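PDB 5CPC: secreted effector protein SopD from Salmonella typhimurium, which promotes membrane fission and macropinosome formation together with SopB during invasion of host cells and contributes to bacterial replication in macrophages. Local coordinates for residues A[71-75]-A[259-264]. Residues are numbered along the deposited sequence; the frame is centred on the assembly and turned at random.
Sequences MEVNV and PFSEFK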
ATOM      1  N   MET A  71      15.095  10.310  14.661  1.00 79.81           N
ATOM      2  CA  MET A  71      14.379   9.253  15.385  1.00 79.60           C
ATOM      3  C   MET A  71      14.819   7.862  14.917  1.00 77.06           C
ATOM      4  O   MET A  71      15.143   7.675  13.741  1.00 74.77           O
ATOM      5  CB  MET A  71      12.878   9.403  15.198  1.00 79.31           C
ATOM      6  CG  MET A  71      12.349  10.794  15.462  1.00 83.58           C
ATOM      7  SD  MET A  71      10.747  10.636  16.288  1.00 92.64           S
ATOM      8  CE  MET A  71      11.331  10.310  17.974  1.00 93.33           C
ATOM      9  N   GLU A  72      14.862   6.895  15.829  1.00 76.61           N
ATOM     10  CA  GLU A  72      15.274   5.548  15.424  1.00 75.54           C
ATOM     11  C   GLU A  72      14.182   4.968  14.524  1.00 72.57           C
ATOM     12  O   GLU A  72      13.001   5.246  14.700  1.00 73.43           O
ATOM     13  CB  GLU A  72      15.562   4.622  16.621  1.00 77.14           C
ATOM     14  CG  GLU A  72      14.426   4.531  17.688  1.00 82.37           C
ATOM     15  CD  GLU A  72      14.813   3.742  18.959  1.00 89.87           C
ATOM     16  OE1 GLU A  72      14.381   4.154  20.080  1.00 92.75           O
ATOM     17  OE2 GLU A  72      15.557   2.726  18.835  1.00 91.90           O
ATOM     18  N   VAL A  73      14.602   4.179  13.561  1.00 70.01           N
ATOM     19  CA  VAL A  73      13.733   3.696  12.511  1.00 68.09           C
ATOM     20  C   VAL A  73      13.874   2.174  12.455  1.00 66.95           C
ATOM     21  O   VAL A  73      14.962   1.625  12.752  1.00 66.74           O
ATOM     22  CB  VAL A  73      14.150   4.390  11.200  1.00 67.34           C
ATOM     23  CG1 VAL A  73      14.866   3.490  10.275  1.00 65.40           C
ATOM     24  CG2 VAL A  73      12.962   5.023  10.541  1.00 68.11           C
ATOM     25  N   ASN A  74      12.790   1.493  12.068  1.00 64.89           N
ATOM     26  CA  ASN A  74      12.733   0.019  12.050  1.00 62.40           C
ATOM     27  C   ASN A  74      12.428  -0.489  10.621  1.00 59.35           C
ATOM     28  O   ASN A  74      11.272  -0.766  10.284  1.00 57.38           O
ATOM     29  CB  ASN A  74      11.689  -0.444  13.088  1.00 63.53           C
ATOM     30  CG  ASN A  74      11.455  -1.979  13.078  1.00 65.89           C
ATOM     31  OD1 ASN A  74      12.329  -2.753  12.673  1.00 66.12           O
ATOM     32  ND2 ASN A  74      10.270  -2.414  13.544  1.00 66.28           N
ATOM     33  N   VAL A  75      13.436  -0.544   9.759  1.00 56.44           N
ATOM     34  CA  VAL A  75      13.154  -0.776   8.330  1.00 53.24           C
ATOM     35  C   VAL A  75      13.935  -1.900   7.691  1.00 52.19           C
ATOM     36  O   VAL A  75      13.963  -2.032   6.452  1.00 50.45           O
ATOM     37  CB  VAL A  75      13.282   0.516   7.475  1.00 53.28           C
ATOM     38  CG1 VAL A  75      12.286   1.579   7.987  1.00 53.94           C
ATOM     39  CG2 VAL A  75      14.754   1.067   7.466  1.00 54.02           C
ATOM     40  N   PRO A 259       7.577   4.372   9.753  1.00 63.06           N
ATOM     41  CA  PRO A 259       8.776   3.558   9.873  1.00 63.58           C
ATOM     42  C   PRO A 259       9.488   3.763  11.188  1.00 65.80           C
ATOM     43  O   PRO A 259      10.360   2.943  11.552  1.00 65.74           O
ATOM     44  CB  PRO A 259       9.657   4.079   8.735  1.00 62.55           C
ATOM     45  CG  PRO A 259       9.298   5.526   8.652  1.00 63.42           C
ATOM     46  CD  PRO A 259       7.786   5.483   8.807  1.00 63.11           C
ATOM     47  N   PHE A 260       9.144   4.851  11.883  1.00 67.98           N
ATOM     48  CA  PHE A 260       9.788   5.225  13.145  1.00 70.35           C
ATOM     49  C   PHE A 260       9.512   4.204  14.208  1.00 72.25           C
ATOM     50  O   PHE A 260       8.362   3.872  14.487  1.00 72.17           O
ATOM     51  CB  PHE A 260       9.342   6.626  13.638  1.00 70.85           C
ATOM     52  CG  PHE A 260       9.752   7.721  12.727  1.00 70.63           C
ATOM     53  CD1 PHE A 260       8.815   8.533  12.135  1.00 70.60           C
ATOM     54  CD2 PHE A 260      11.091   7.900  12.410  1.00 72.13           C
ATOM     55  CE1 PHE A 260       9.196   9.526  11.266  1.00 72.89           C
ATOM     56  CE2 PHE A 260      11.480   8.876  11.538  1.00 74.08           C
ATOM     57  CZ  PHE A 260      10.531   9.700  10.966  1.00 75.22           C
ATOM     58  N   SER A 261      10.579   3.749  14.835  1.00 73.41           N
ATOM     59  CA  SER A 261      10.500   2.624  15.714  1.00 75.98           C
ATOM     60  C   SER A 261       9.683   2.850  16.972  1.00 78.70           C
ATOM     61  O   SER A 261       9.154   1.896  17.560  1.00 79.05           O
ATOM     62  CB  SER A 261      11.903   2.243  16.121  1.00 76.43           C
ATOM     63  OG  SER A 261      11.855   1.763  17.441  1.00 80.12           O
ATOM     64  N   GLU A 262       9.631   4.108  17.399  1.00 81.59           N
ATOM     65  CA  GLU A 262       9.183   4.477  18.748  1.00 85.01           C
ATOM     66  C   GLU A 262       7.660   4.488  18.915  1.00 85.85           C
ATOM     67  O   GLU A 262       7.139   4.255  20.020  1.00 87.46           O
ATOM     68  CB  GLU A 262       9.805   5.823  19.168  1.00 86.83           C
ATOM     69  CG  GLU A 262      10.221   5.944  20.669  1.00 90.99           C
ATOM     70  CD  GLU A 262      10.818   4.660  21.284  1.00 94.04           C
ATOM     71  OE1 GLU A 262      12.036   4.643  21.620  1.00 95.56           O
ATOM     72  OE2 GLU A 262      10.061   3.671  21.447  1.00 93.98           O
ATOM     73  N   PHE A 263       6.950   4.771  17.824  1.00 84.69           N
ATOM     74  CA  PHE A 263       5.511   4.597  17.804  1.00 85.00           C
ATOM     75  C   PHE A 263       5.206   3.259  17.107  1.00 84.01           C
ATOM     76  O   PHE A 263       4.805   3.195  15.927  1.00 82.30           O
ATOM     77  CB  PHE A 263       4.811   5.778  17.121  1.00 84.60           C
ATOM     78  N   LYS A 264       5.432   2.185  17.859  1.00 84.11           N
ATOM     79  CA  LYS A 264       5.012   0.872  17.427  1.00 82.74           C
ATOM     80  C   LYS A 264       3.519   0.694  17.767  1.00 82.79           C
ATOM     81  O   LYS A 264       2.779   0.131  16.948  1.00 81.64           O
ATOM     82  CB  LYS A 264       5.901  -0.218  18.045  1.00 83.62           C
ATOM     83  CG  LYS A 264       5.685  -1.621  17.486  1.00 82.92           C
ATOM     84  CD  LYS A 264       6.897  -2.499  17.703  1.00 83.64           C
ATOM     85  CE  LYS A 264       7.921  -2.309  16.589  1.00 81.66           C
ATOM     86  NZ  LYS A 264       9.109  -3.159  16.849  1.00 80.84           N
TER
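A short backbone-to-backbone pairing at the protein surface joins the loop 71-75, which leads into helix 76-90, to the loop 259-264, which links helices 248-256 and 264-283. Two nearly straight hydrogen bonds hold it: Ser261 N donates to Glu72 O (2.9 Å), and Asn74 N donates to Pro259 O (2.9 Å). Proline lacks an amide hydrogen, but its carbonyl serves fully as acceptor. Between the two bonds, Val73 and Phe260 face each other as a non-hydrogen-bonded antiparallel pair, their CA atoms 4.3 Å apart.

Apolar groups gather around this pair. Met71 CB reaches Phe260 CD2 (3.6 Å), while the bent, flexible methionine chain places SD above the ring face, 4.9 Å from its centroid. Branched Val73 directs CG2 at both Phe260 and Pro259, and Val75 CG1 packs beside Pro259 CB (3.7 Å); Met158 of helix 141-160 also touches Val75 and Pro259.

On the polar flank, Asn74 CG lies anti to N (chi1 175°), which carries ND2 to Asn129 OD1 for a hydrogen bond. Exposed Glu72 OE1 and Glu262 OE1 lie 2.8 Å apart, a doubtful approach, unfavourable for like charges.

The arrangement is an isolated antiparallel beta bridge between two loops, flanked by a Met-aromatic contact.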